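Local coordinates for protein beta-hydroxyacid dehydrogenase, 3-hydroxyisobutyrate dehydrogenase (Saccharomonospora xinjiangensis XJ-54, PDB 6GRL) that acts as an S-selective imine reductase that supports reductive amination, probably with NADPH as the hydride donor, at residues A[37-42]-A[163-168]; A[68-73]-A[94-99]; A[112-117]-A[181-186]; A[154-159]-A[175-180]. All blocks are in the same frame, centred on the assembly; numbering follows the deposited sequence. Where two conformers were deposited one is given.

Contact 1 (A[37-42]-A[163-168]); sequences RAFVER and EPILRE
The ring of Phe39 meets Glu168 at its edge: OE1 lies close to the ring plane, 3.6 Å from Phe39 CD1, with the carboxylate plane turned 59° from the ring. Ile165 O also lies at the ring edge, in plane, while Ile165 CG2 approaches Phe39 CE1 obliquely, at 3.8 Å, and the two side chains cross at about a right angle. The other flat group is the guanidinium of Arg42, which was modelled in two conformers. In one of them Glu168 CG sits over one face, displaced toward the rim, 3.8 Å from Arg42 NH1, and guanidinium and carboxylate planes are stacked 26° apart; this stacking is therefore less certain. With Arg42 NH2 and Glu168 OE2 4.4 Å apart and no N-H aimed at the oxygen, attraction in that conformer is one of charge alone. This contact joins two helices of the Rossmann-type domain, 30-41, which follows the first strand, and 156-166, whose chain then passes into a loop at Glu168. Phe39 reaches inward from the helix to Val23, Val25 and Val81 of the sheet. The Glu168 chain is extended beyond CG (chi2 178°), which carries its carboxylate into the gap between Phe39 and Arg42. There OE1 is hydrogen-bonded to His44 NE2, and a water donates to both Glu168 OE2 (3.1 Å) and Arg42 O (3.1 Å). An alanine at Glu168 would probably leave His44 without its acceptor and open a gap beside the Phe39 edge. His44 also packs edge-to-face with Phe39.

Contact 2 (A[68-73]-A[94-99]); sequences ATPDEA and LGSVTS
Asp71 reaches from the first turn of helix 70-74 to the chain that follows helix 87-95, and Thr98 and Ser99 receive it. Its CB lies near Ser99 OG, an atom of one of two deposited conformers whose stronger partner is Glu75. From CG the carboxylate opens onto the backbone of the loop. OD1 takes two N-H groups: Thr98 N comes in on the syn lone pair at 2.6 Å, rather bent at 138°, while Ser99 N, at 2.8 Å, reaches OD1 from above the carboxylate plane, 44° out of it. OD2 accepts from Thr98 OG1 at 2.6 Å, again from out of the plane, and more weakly from Thr98 N. The Thr98 hydroxyl can do this because it stands between its own backbone N and carbonyl carbon (chi1 70°), close to the backbone N that also donates to Asp71. Replacing Asp71 by an alanine would probably leave Thr98 N, Thr98 OG1 and Ser99 N without this acceptor and weaken the link between loop and helix. Beside the carboxylate, Val97 CG1 presses on OD1, and a water accepts from Asp71 N and donates to Ser96 O. Pro70 CG rests 3.5 Å from Ser96 OG, which is itself bonded to Val93 O. The helix start is set by Thr69, an N-cap whose OG1 accepts from Glu72 N at 3.1 Å. Both helices belong to the Rossmann-type domain. Three donor groups round one carboxylate suggest that Asp71 remains ionised, its charge spent on fixing the peptides of a surface loop.

Contact 3 (A[112-117]-A[181-186]); sequences GSPSQA and LAAVEF
Ala183 and Pro114 bring the start of helix 114-126, part of the Rossmann-type domain, against the first turns of the long helix 181-209, which leads into the helical C-terminal domain. The methyl of Ala183 is the centre of the contact. It sits in the bend where the loop passes into the helix, with CB 3.5 Å from Pro114 N and 3.6 Å from Gly112 O. Pro114 answers with its ring: CG lies 3.8 Å from Ala183 CB and meets Val184 CG2 at 3.5 Å, the proline and valine side chains crossing at about a right angle. In Val184, CG2 lies anti to the carbonyl carbon (CG1 takes the place opposite the backbone N, chi1 172°), which directs CG2 to the proline while CG1 plays no part. Small side chains thus let the two backbones come close, the CA atoms of Pro114 and Ala183 being 5.0 Å apart. Ser113 occupies the N-cap of helix 114-126, and Gln116 OE1 accepts from its N-H in a bond close to straight (2.8 Å, 171°), which is consistent with a fixed turn ahead of the proline. The same oxygen would crowd a CB on Gly112. Across the contact no direct hydrogen bond forms; the polar link is one water, which donates to Gly112 O at 2.7 Å and to Ala183 O at 3.3 Å.

Contact 4 (A[154-159]-A[175-180]); sequences GSRSAF and HGEDAG
Arg156 and Glu177 face each other across the two ends of a beta-alpha-beta crossover, strand 149-154, helix 156-166 and strand 171-174, where the chain leaves the first strand and emerges from the last. The two side chains cross at about a right angle, their guanidinium and carboxylate planes 57° apart, and the salt bridge runs obliquely from Arg156 NH2 to Glu177 OE2 at 3.0 Å. A bend in the glutamate at chi2 (-91°) folds its carboxylate over the start of the helix, where OE2 also lies beside Arg156 CB and OE1 takes a weak hydrogen bond from Arg156 N. A negative group at this helix end would probably be favoured by the helix dipole. Between the backbones, Gly154 N bonds to Gly176 O at 3.0 Å in the carbonyl plane; both glycines have backbone angles at which a CB would be jammed against the preceding carbonyl. Asp178 turns away, its OD1 capping Gly180 N and pairing with Arg118. The backbones also meet in a CA-H...O contact, Glu177 CA to Gly154 O at 3.2 Å, with an angle of 165° at the hydrogen.

In the fold
Contacts 1, 2 and 4 tie together loops and helices round the mixed sheet of the Rossmann-type domain, while contact 3 joins that domain to helix 181-209. Contacts 1 and 4 both use helix 156-166, one at each end: their centres are 20 Å apart and they meet where Leu166 CD1 packs on Phe159 CD1 at 3.9 Å. Contacts 3 and 4 are the nearest pair, 12 Å between centres, and touch through Pro114, Ala117 and His175. Along the chain contact 1 spans contact 2 and interleaves with contacts 3 and 4; contact 3 encloses contact 4. Contacts 3 and 4 lie at the start of helix 181-209, the route to the C-terminal domain.

Contact 1 (A[37-42]-A[163-168])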
loop_
_atom_site.group_PDB
_atom_site.type_symbol
_atom_site.label_atom_id
_atom_site.label_comp_id
_atom_site.label_asym_id
_atom_site.label_seq_id
_atom_site.Cartn_x
_atom_site.Cartn_y
_atom_site.Cartn_z
ATOM N N ARG A 37 -15.599 2.810 14.484
ATOM C CA ARG A 37 -16.940 3.274 14.140
ATOM C C ARG A 37 -17.616 2.325 13.161
ATOM O O ARG A 37 -18.800 2.000 13.315
ATOM C CB ARG A 37 -16.879 4.682 13.549
ATOM C CG ARG A 37 -16.794 5.800 14.570
ATOM C CD ARG A 37 -17.189 7.133 13.948
ATOM N NE ARG A 37 -16.382 7.446 12.771
ATOM C CZ ARG A 37 -15.217 8.085 12.813
ATOM N NH1 ARG A 37 -14.719 8.483 13.975
ATOM N NH2 ARG A 37 -14.549 8.326 11.693
ATOM N N ALA A 38 -16.880 1.870 12.144
ATOM C CA ALA A 38 -17.463 0.977 11.150
ATOM C C ALA A 38 -17.943 -0.320 11.788
ATOM O O ALA A 38 -19.017 -0.829 11.443
ATOM C CB ALA A 38 -16.449 0.689 10.042
ATOM N N PHE A 39 -17.168 -0.865 12.727
ATOM C CA PHE A 39 -17.580 -2.092 13.401
ATOM C C PHE A 39 -18.780 -1.847 14.308
ATOM O O PHE A 39 -19.698 -2.673 14.366
ATOM C CB PHE A 39 -16.409 -2.674 14.193
ATOM C CG PHE A 39 -15.359 -3.322 13.332
ATOM C CD1 PHE A 39 -15.717 -4.076 12.227
ATOM C CD2 PHE A 39 -14.013 -3.173 13.628
ATOM C CE1 PHE A 39 -14.754 -4.674 11.434
ATOM C CE2 PHE A 39 -13.044 -3.768 12.839
ATOM C CZ PHE A 39 -13.416 -4.519 11.741
ATOM N N VAL A 40 -18.797 -0.713 15.016
ATOM C CA VAL A 40 -19.929 -0.388 15.882
ATOM C C VAL A 40 -21.211 -0.288 15.064
ATOM O O VAL A 40 -22.254 -0.836 15.440
ATOM C CB VAL A 40 -19.657 0.913 16.659
ATOM C CG1 VAL A 40 -20.931 1.414 17.322
ATOM C CG2 VAL A 40 -18.564 0.701 17.693
ATOM N N GLU A 41 -21.144 0.404 13.924
ATOM C CA GLU A 41 -22.323 0.600 13.089
ATOM C C GLU A 41 -22.819 -0.696 12.461
ATOM O O GLU A 41 -23.982 -0.763 12.049
ATOM C CB GLU A 41 -22.023 1.629 11.998
ATOM C CG GLU A 41 -21.698 3.016 12.532
ATOM C CD GLU A 41 -21.150 3.945 11.464
ATOM O OE1 GLU A 41 -21.031 3.514 10.298
ATOM O OE2 GLU A 41 -20.826 5.105 11.797
ATOM N N ARG A 42 -21.971 -1.719 12.377
ATOM C CA ARG A 42 -22.361 -3.008 11.821
ATOM C C ARG A 42 -22.872 -3.978 12.880
ATOM O O ARG A 42 -23.080 -5.157 12.574
ATOM C CB ARG A 42 -21.185 -3.634 11.064
ATOM C CG ARG A 42 -20.833 -2.925 9.763
ATOM C CD ARG A 42 -22.052 -2.759 8.867
ATOM N NE ARG A 42 -22.321 -3.958 8.078
ATOM C CZ ARG A 42 -21.758 -4.224 6.904
ATOM N NH1 ARG A 42 -20.887 -3.375 6.376
ATOM N NH2 ARG A 42 -22.064 -5.340 6.257
ATOM N N GLU A 163 -13.004 -12.925 6.022
ATOM C CA GLU A 163 -13.145 -11.966 4.929
ATOM C C GLU A 163 -14.425 -11.140 5.001
ATOM O O GLU A 163 -14.352 -9.928 4.722
ATOM C CB GLU A 163 -13.049 -12.695 3.581
ATOM C CG GLU A 163 -13.044 -11.762 2.380
ATOM C CD GLU A 163 -12.917 -12.501 1.062
ATOM O OE1 GLU A 163 -12.889 -13.749 1.076
ATOM O OE2 GLU A 163 -12.844 -11.830 0.010
ATOM N N PRO A 164 -15.599 -11.689 5.343
ATOM C CA PRO A 164 -16.787 -10.825 5.457
ATOM C C PRO A 164 -16.648 -9.731 6.500
ATOM O O PRO A 164 -17.217 -8.646 6.323
ATOM C CB PRO A 164 -17.905 -11.813 5.819
ATOM C CG PRO A 164 -17.446 -13.107 5.268
ATOM C CD PRO A 164 -15.961 -13.114 5.465
ATOM N N ILE A 165 -15.913 -9.977 7.586
ATOM C CA ILE A 165 -15.693 -8.925 8.572
ATOM C C ILE A 165 -14.763 -7.857 8.010
ATOM O O ILE A 165 -14.994 -6.655 8.189
ATOM C CB ILE A 165 -15.146 -9.520 9.883
ATOM C CG1 ILE A 165 -16.158 -10.491 10.493
ATOM C CG2 ILE A 165 -14.806 -8.415 10.874
ATOM C CD1 ILE A 165 -15.649 -11.205 11.726
ATOM N N LEU A 166 -13.708 -8.276 7.308
ATOM C CA LEU A 166 -12.753 -7.321 6.754
ATOM C C LEU A 166 -13.395 -6.442 5.686
ATOM O O LEU A 166 -13.072 -5.253 5.581
ATOM C CB LEU A 166 -11.547 -8.062 6.181
ATOM C CG LEU A 166 -10.791 -8.971 7.151
ATOM C CD1 LEU A 166 -9.691 -9.729 6.424
ATOM C CD2 LEU A 166 -10.222 -8.168 8.313
ATOM N N ARG A 167 -14.305 -7.003 4.884
ATOM C CA ARG A 167 -14.925 -6.219 3.821
ATOM C C ARG A 167 -15.910 -5.187 4.350
ATOM O O ARG A 167 -16.395 -4.362 3.569
ATOM C CB ARG A 167 -15.621 -7.134 2.808
ATOM C CG ARG A 167 -16.844 -7.856 3.339
ATOM C CD ARG A 167 -17.720 -8.379 2.209
ATOM N NE ARG A 167 -17.217 -9.640 1.670
ATOM C CZ ARG A 167 -17.887 -10.786 1.701
ATOM N NH1 ARG A 167 -19.095 -10.838 2.248
ATOM N NH2 ARG A 167 -17.350 -11.885 1.188
ATOM N N GLU A 168 -16.217 -5.211 5.649
ATOM C CA GLU A 168 -16.998 -4.140 6.253
ATOM C C GLU A 168 -16.230 -2.827 6.308
ATOM O O GLU A 168 -16.843 -1.777 6.522
ATOM C CB GLU A 168 -17.442 -4.539 7.663
ATOM C CG GLU A 168 -18.278 -5.811 7.720
ATOM C CD GLU A 168 -18.665 -6.197 9.136
ATOM O OE1 GLU A 168 -18.188 -5.540 10.085
ATOM O OE2 GLU A 168 -19.447 -7.157 9.301
HETATM O O HOH W 1 -22.301 -7.237 10.463
#

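Contact 2 (A[68-73]-A[94-99])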
loop_
_atom_site.group_PDB
_atom_site.type_symbol
_atom_site.label_atom_id
_atom_site.label_comp_id
_atom_site.label_asym_id
_atom_site.label_seq_id
_atom_site.Cartn_x
_atom_site.Cartn_y
_atom_site.Cartn_z
ATOM N N ALA A 68 -9.569 -0.122 29.953
ATOM C CA ALA A 68 -8.533 0.695 30.574
ATOM C C ALA A 68 -7.131 0.288 30.138
ATOM O O ALA A 68 -6.241 1.141 30.065
ATOM C CB ALA A 68 -8.648 0.622 32.098
ATOM N N THR A 69 -6.917 -0.989 29.858
ATOM C CA THR A 69 -5.614 -1.526 29.481
ATOM C C THR A 69 -5.758 -2.359 28.222
ATOM O O THR A 69 -6.849 -2.848 27.910
ATOM C CB THR A 69 -5.026 -2.395 30.601
ATOM O OG1 THR A 69 -5.859 -3.543 30.805
ATOM C CG2 THR A 69 -4.917 -1.609 31.898
ATOM N N PRO A 70 -4.669 -2.535 27.464
ATOM C CA PRO A 70 -4.722 -3.475 26.334
ATOM C C PRO A 70 -5.091 -4.887 26.752
ATOM O O PRO A 70 -5.744 -5.597 25.977
ATOM C CB PRO A 70 -3.301 -3.408 25.755
ATOM C CG PRO A 70 -2.802 -2.056 26.155
ATOM C CD PRO A 70 -3.398 -1.792 27.508
ATOM N N ASP A 71 -4.698 -5.311 27.955
ATOM C CA ASP A 71 -5.100 -6.622 28.453
ATOM C C ASP A 71 -6.616 -6.730 28.546
ATOM O O ASP A 71 -7.216 -7.690 28.049
ATOM C CB ASP A 71 -4.461 -6.884 29.817
ATOM C CG ASP A 71 -3.118 -7.574 29.709
ATOM O OD1 ASP A 71 -2.949 -8.400 28.790
ATOM O OD2 ASP A 71 -2.232 -7.292 30.543
ATOM N N GLU A 72 -7.254 -5.749 29.190
ATOM C CA GLU A 72 -8.710 -5.744 29.276
ATOM C C GLU A 72 -9.350 -5.704 27.895
ATOM O O GLU A 72 -10.402 -6.315 27.679
ATOM C CB GLU A 72 -9.176 -4.554 30.118
ATOM C CG GLU A 72 -10.685 -4.393 30.211
ATOM C CD GLU A 72 -11.090 -3.155 30.991
ATOM O OE1 GLU A 72 -10.201 -2.491 31.561
ATOM O OE2 GLU A 72 -12.299 -2.845 31.029
ATOM N N ALA A 73 -8.723 -5.009 26.946
ATOM C CA ALA A 73 -9.304 -4.894 25.614
ATOM C C ALA A 73 -9.263 -6.227 24.875
ATOM O O ALA A 73 -10.261 -6.645 24.276
ATOM C CB ALA A 73 -8.580 -3.807 24.820
ATOM N N LEU A 94 1.388 -4.229 22.274
ATOM C CA LEU A 94 1.299 -5.681 22.382
ATOM C C LEU A 94 2.271 -6.230 23.418
ATOM O O LEU A 94 2.010 -7.281 24.015
ATOM C CB LEU A 94 1.547 -6.328 21.020
ATOM C CG LEU A 94 0.439 -6.100 19.990
ATOM C CD1 LEU A 94 0.739 -6.852 18.708
ATOM C CD2 LEU A 94 -0.913 -6.509 20.553
ATOM N N GLY A 95 3.389 -5.538 23.650
ATOM C CA GLY A 95 4.310 -5.950 24.696
ATOM C C GLY A 95 3.752 -5.805 26.094
ATOM O O GLY A 95 4.217 -6.492 27.010
ATOM N N SER A 96 2.767 -4.929 26.280
ATOM C CA SER A 96 2.122 -4.733 27.571
ATOM C C SER A 96 1.027 -5.754 27.845
ATOM O O SER A 96 0.409 -5.705 28.915
ATOM C CB SER A 96 1.538 -3.320 27.653
ATOM O OG SER A 96 0.524 -3.132 26.679
ATOM N N VAL A 97 0.773 -6.667 26.915
ATOM C CA VAL A 97 -0.280 -7.664 27.077
ATOM C C VAL A 97 0.245 -8.796 27.949
ATOM O O VAL A 97 1.280 -9.399 27.646
ATOM C CB VAL A 97 -0.757 -8.187 25.716
ATOM C CG1 VAL A 97 -1.779 -9.299 25.900
ATOM C CG2 VAL A 97 -1.338 -7.053 24.884
ATOM N N THR A 98 -0.463 -9.083 29.039
ATOM C CA THR A 98 -0.127 -10.191 29.919
ATOM C C THR A 98 -1.155 -11.312 29.865
ATOM O O THR A 98 -0.945 -12.359 30.487
ATOM C CB THR A 98 0.026 -9.698 31.362
ATOM O OG1 THR A 98 -1.255 -9.325 31.882
ATOM C CG2 THR A 98 0.955 -8.494 31.412
ATOM N N SER A 99 -2.251 -11.123 29.139
ATOM C CA SER A 99 -3.284 -12.137 29.018
ATOM C C SER A 99 -3.007 -13.046 27.824
ATOM O O SER A 99 -2.289 -12.686 26.887
ATOM C CB SER A 99 -4.660 -11.486 28.875
ATOM O OG SER A 99 -4.870 -10.521 29.890
HETATM O O HOH W 2 -2.250 -4.321 29.425
#

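Contact 3 (A[112-117]-A[181-186])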
loop_
_atom_site.group_PDB
_atom_site.type_symbol
_atom_site.label_atom_id
_atom_site.label_comp_id
_atom_site.label_asym_id
_atom_site.label_seq_id
_atom_site.Cartn_x
_atom_site.Cartn_y
_atom_site.Cartn_z
ATOM N N GLY A 112 3.986 -0.307 8.344
ATOM C CA GLY A 112 5.194 -1.003 8.738
ATOM C C GLY A 112 5.817 -1.721 7.562
ATOM O O GLY A 112 5.280 -1.740 6.451
ATOM N N SER A 113 6.963 -2.326 7.839
ATOM C CA SER A 113 7.782 -2.986 6.837
ATOM C C SER A 113 7.368 -4.442 6.666
ATOM O O SER A 113 6.700 -5.020 7.530
ATOM C CB SER A 113 9.254 -2.909 7.238
ATOM O OG SER A 113 9.528 -3.783 8.319
ATOM N N PRO A 114 7.742 -5.061 5.542
ATOM C CA PRO A 114 7.480 -6.501 5.388
ATOM C C PRO A 114 8.158 -7.343 6.450
ATOM O O PRO A 114 7.578 -8.333 6.913
ATOM C CB PRO A 114 8.025 -6.804 3.985
ATOM C CG PRO A 114 7.979 -5.494 3.272
ATOM C CD PRO A 114 8.273 -4.458 4.307
ATOM N N SER A 115 9.376 -6.975 6.854
ATOM C CA SER A 115 10.060 -7.727 7.901
ATOM C C SER A 115 9.320 -7.619 9.228
ATOM O O SER A 115 9.232 -8.599 9.978
ATOM C CB SER A 115 11.501 -7.237 8.046
ATOM O OG SER A 115 11.541 -5.863 8.389
ATOM N N GLN A 116 8.777 -6.439 9.536
ATOM C CA GLN A 116 8.035 -6.273 10.782
ATOM C C GLN A 116 6.755 -7.098 10.777
ATOM O O GLN A 116 6.393 -7.698 11.797
ATOM C CB GLN A 116 7.730 -4.792 11.015
ATOM C CG GLN A 116 8.925 -4.000 11.528
ATOM C CD GLN A 116 8.822 -2.513 11.241
ATOM O OE1 GLN A 116 7.983 -2.073 10.455
ATOM N NE2 GLN A 116 9.684 -1.731 11.880
ATOM N N ALA A 117 6.062 -7.152 9.636
ATOM C CA ALA A 117 4.857 -7.972 9.544
ATOM C C ALA A 117 5.180 -9.447 9.744
ATOM O O ALA A 117 4.430 -10.169 10.414
ATOM C CB ALA A 117 4.170 -7.749 8.196
ATOM N N LEU A 181 3.572 -9.646 2.544
ATOM C CA LEU A 181 3.224 -9.298 1.168
ATOM C C LEU A 181 2.356 -8.049 1.086
ATOM O O LEU A 181 2.478 -7.280 0.124
ATOM C CB LEU A 181 2.522 -10.473 0.488
ATOM C CG LEU A 181 3.441 -11.613 0.050
ATOM C CD1 LEU A 181 2.634 -12.778 -0.504
ATOM C CD2 LEU A 181 4.459 -11.125 -0.966
ATOM N N ALA A 182 1.470 -7.831 2.061
ATOM C CA ALA A 182 0.661 -6.616 2.051
ATOM C C ALA A 182 1.535 -5.382 2.224
ATOM O O ALA A 182 1.293 -4.344 1.594
ATOM C CB ALA A 182 -0.408 -6.679 3.143
ATOM N N ALA A 183 2.566 -5.481 3.067
ATOM C CA ALA A 183 3.505 -4.377 3.229
ATOM C C ALA A 183 4.329 -4.166 1.965
ATOM O O ALA A 183 4.642 -3.024 1.607
ATOM C CB ALA A 183 4.415 -4.636 4.428
ATOM N N VAL A 184 4.696 -5.254 1.281
ATOM C CA VAL A 184 5.392 -5.133 0.001
ATOM C C VAL A 184 4.517 -4.399 -1.005
ATOM O O VAL A 184 4.968 -3.477 -1.693
ATOM C CB VAL A 184 5.801 -6.520 -0.526
ATOM C CG1 VAL A 184 6.350 -6.407 -1.943
ATOM C CG2 VAL A 184 6.824 -7.155 0.387
ATOM N N GLU A 185 3.248 -4.804 -1.103
ATOM C CA GLU A 185 2.325 -4.169 -2.037
ATOM C C GLU A 185 2.193 -2.678 -1.751
ATOM O O GLU A 185 2.248 -1.850 -2.668
ATOM C CB GLU A 185 0.960 -4.855 -1.961
ATOM C CG GLU A 185 -0.058 -4.354 -2.972
ATOM C CD GLU A 185 0.136 -4.963 -4.346
ATOM O OE1 GLU A 185 0.780 -6.028 -4.440
ATOM O OE2 GLU A 185 -0.368 -4.380 -5.329
ATOM N N PHE A 186 2.030 -2.320 -0.476
ATOM C CA PHE A 186 1.836 -0.919 -0.114
ATOM C C PHE A 186 3.064 -0.084 -0.457
ATOM O O PHE A 186 2.959 0.945 -1.134
ATOM C CB PHE A 186 1.504 -0.806 1.374
ATOM C CG PHE A 186 1.147 0.586 1.814
ATOM C CD1 PHE A 186 -0.155 1.047 1.708
ATOM C CD2 PHE A 186 2.112 1.433 2.335
ATOM C CE1 PHE A 186 -0.489 2.328 2.113
ATOM C CE2 PHE A 186 1.786 2.714 2.739
ATOM C CZ PHE A 186 0.484 3.162 2.628
HETATM O O HOH W 3 3.814 -1.241 4.197
#

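Contact 4 (A[154-159]-A[175-180])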
loop_
_atom_site.group_PDB
_atom_site.type_symbol
_atom_site.label_atom_id
_atom_site.label_comp_id
_atom_site.label_asym_id
_atom_site.label_seq_id
_atom_site.Cartn_x
_atom_site.Cartn_y
_atom_site.Cartn_z
ATOM N N GLY A 154 -0.973 -13.213 4.955
ATOM C CA GLY A 154 -0.909 -14.103 6.090
ATOM C C GLY A 154 -1.611 -15.403 5.773
ATOM O O GLY A 154 -1.818 -15.749 4.604
ATOM N N SER A 155 -1.991 -16.120 6.829
ATOM C CA SER A 155 -2.633 -17.418 6.662
ATOM C C SER A 155 -3.900 -17.292 5.827
ATOM O O SER A 155 -4.770 -16.465 6.113
ATOM C CB SER A 155 -2.959 -18.024 8.027
ATOM O OG SER A 155 -3.931 -19.048 7.904
ATOM N N ARG A 156 -3.999 -18.124 4.787
ATOM C CA ARG A 156 -5.164 -18.085 3.908
ATOM C C ARG A 156 -6.426 -18.527 4.638
ATOM O O ARG A 156 -7.513 -17.997 4.383
ATOM C CB ARG A 156 -4.922 -18.958 2.678
ATOM C CG ARG A 156 -5.776 -18.588 1.477
ATOM C CD ARG A 156 -5.492 -19.498 0.294
ATOM N NE ARG A 156 -4.760 -18.807 -0.762
ATOM C CZ ARG A 156 -3.450 -18.914 -0.956
ATOM N NH1 ARG A 156 -2.867 -18.246 -1.942
ATOM N NH2 ARG A 156 -2.721 -19.688 -0.163
ATOM N N SER A 157 -6.303 -19.501 5.543
ATOM C CA SER A 157 -7.469 -19.969 6.285
ATOM C C SER A 157 -8.036 -18.870 7.174
ATOM O O SER A 157 -9.258 -18.736 7.307
ATOM C CB SER A 157 -7.104 -21.199 7.117
ATOM O OG SER A 157 -6.177 -20.869 8.137
ATOM N N ALA A 158 -7.162 -18.069 7.789
ATOM C CA ALA A 158 -7.634 -16.971 8.628
ATOM C C ALA A 158 -8.296 -15.883 7.792
ATOM O O ALA A 158 -9.281 -15.272 8.226
ATOM C CB ALA A 158 -6.475 -16.395 9.440
ATOM N N PHE A 159 -7.772 -15.624 6.593
ATOM C CA PHE A 159 -8.387 -14.625 5.726
ATOM C C PHE A 159 -9.755 -15.089 5.242
ATOM O O PHE A 159 -10.724 -14.322 5.261
ATOM C CB PHE A 159 -7.475 -14.321 4.537
ATOM C CG PHE A 159 -8.091 -13.395 3.531
ATOM C CD1 PHE A 159 -8.049 -12.025 3.721
ATOM C CD2 PHE A 159 -8.726 -13.893 2.404
ATOM C CE1 PHE A 159 -8.619 -11.168 2.802
ATOM C CE2 PHE A 159 -9.302 -13.042 1.484
ATOM C CZ PHE A 159 -9.247 -11.677 1.682
ATOM N N HIS A 175 -3.177 -11.326 -0.741
ATOM C CA HIS A 175 -1.958 -11.328 -1.536
ATOM C C HIS A 175 -1.086 -12.564 -1.363
ATOM O O HIS A 175 -0.215 -12.798 -2.207
ATOM C CB HIS A 175 -1.121 -10.079 -1.226
ATOM C CG HIS A 175 -1.573 -8.858 -1.966
ATOM N ND1 HIS A 175 -2.501 -7.977 -1.454
ATOM C CD2 HIS A 175 -1.238 -8.382 -3.188
ATOM C CE1 HIS A 175 -2.711 -7.005 -2.324
ATOM N NE2 HIS A 175 -1.957 -7.227 -3.385
ATOM N N GLY A 176 -1.283 -13.351 -0.320
ATOM C CA GLY A 176 -0.547 -14.594 -0.189
ATOM C C GLY A 176 -0.260 -14.924 1.261
ATOM O O GLY A 176 -0.601 -14.181 2.178
ATOM N N GLU A 177 0.397 -16.074 1.441
ATOM C CA GLU A 177 0.671 -16.591 2.779
ATOM C C GLU A 177 1.777 -15.811 3.477
ATOM O O GLU A 177 1.740 -15.655 4.704
ATOM C CB GLU A 177 1.044 -18.071 2.702
ATOM C CG GLU A 177 -0.017 -18.952 2.068
ATOM C CD GLU A 177 -0.989 -19.512 3.086
ATOM O OE1 GLU A 177 -0.768 -19.303 4.297
ATOM O OE2 GLU A 177 -1.970 -20.168 2.676
ATOM N N ASP A 178 2.769 -15.339 2.727
ATOM C CA ASP A 178 3.837 -14.528 3.296
ATOM C C ASP A 178 3.245 -13.301 3.976
ATOM O O ASP A 178 2.650 -12.443 3.317
ATOM C CB ASP A 178 4.819 -14.124 2.193
ATOM C CG ASP A 178 5.994 -13.300 2.705
ATOM O OD1 ASP A 178 6.090 -13.041 3.923
ATOM O OD2 ASP A 178 6.834 -12.904 1.868
ATOM N N ALA A 179 3.409 -13.225 5.298
ATOM C CA ALA A 179 2.775 -12.166 6.074
ATOM C C ALA A 179 3.224 -10.774 5.651
ATOM O O ALA A 179 2.497 -9.805 5.894
ATOM C CB ALA A 179 3.051 -12.367 7.565
ATOM N N GLY A 180 4.388 -10.650 5.023
ATOM C CA GLY A 180 4.881 -9.357 4.598
ATOM C C GLY A 180 4.410 -8.876 3.245
ATOM O O GLY A 180 4.795 -7.779 2.829
#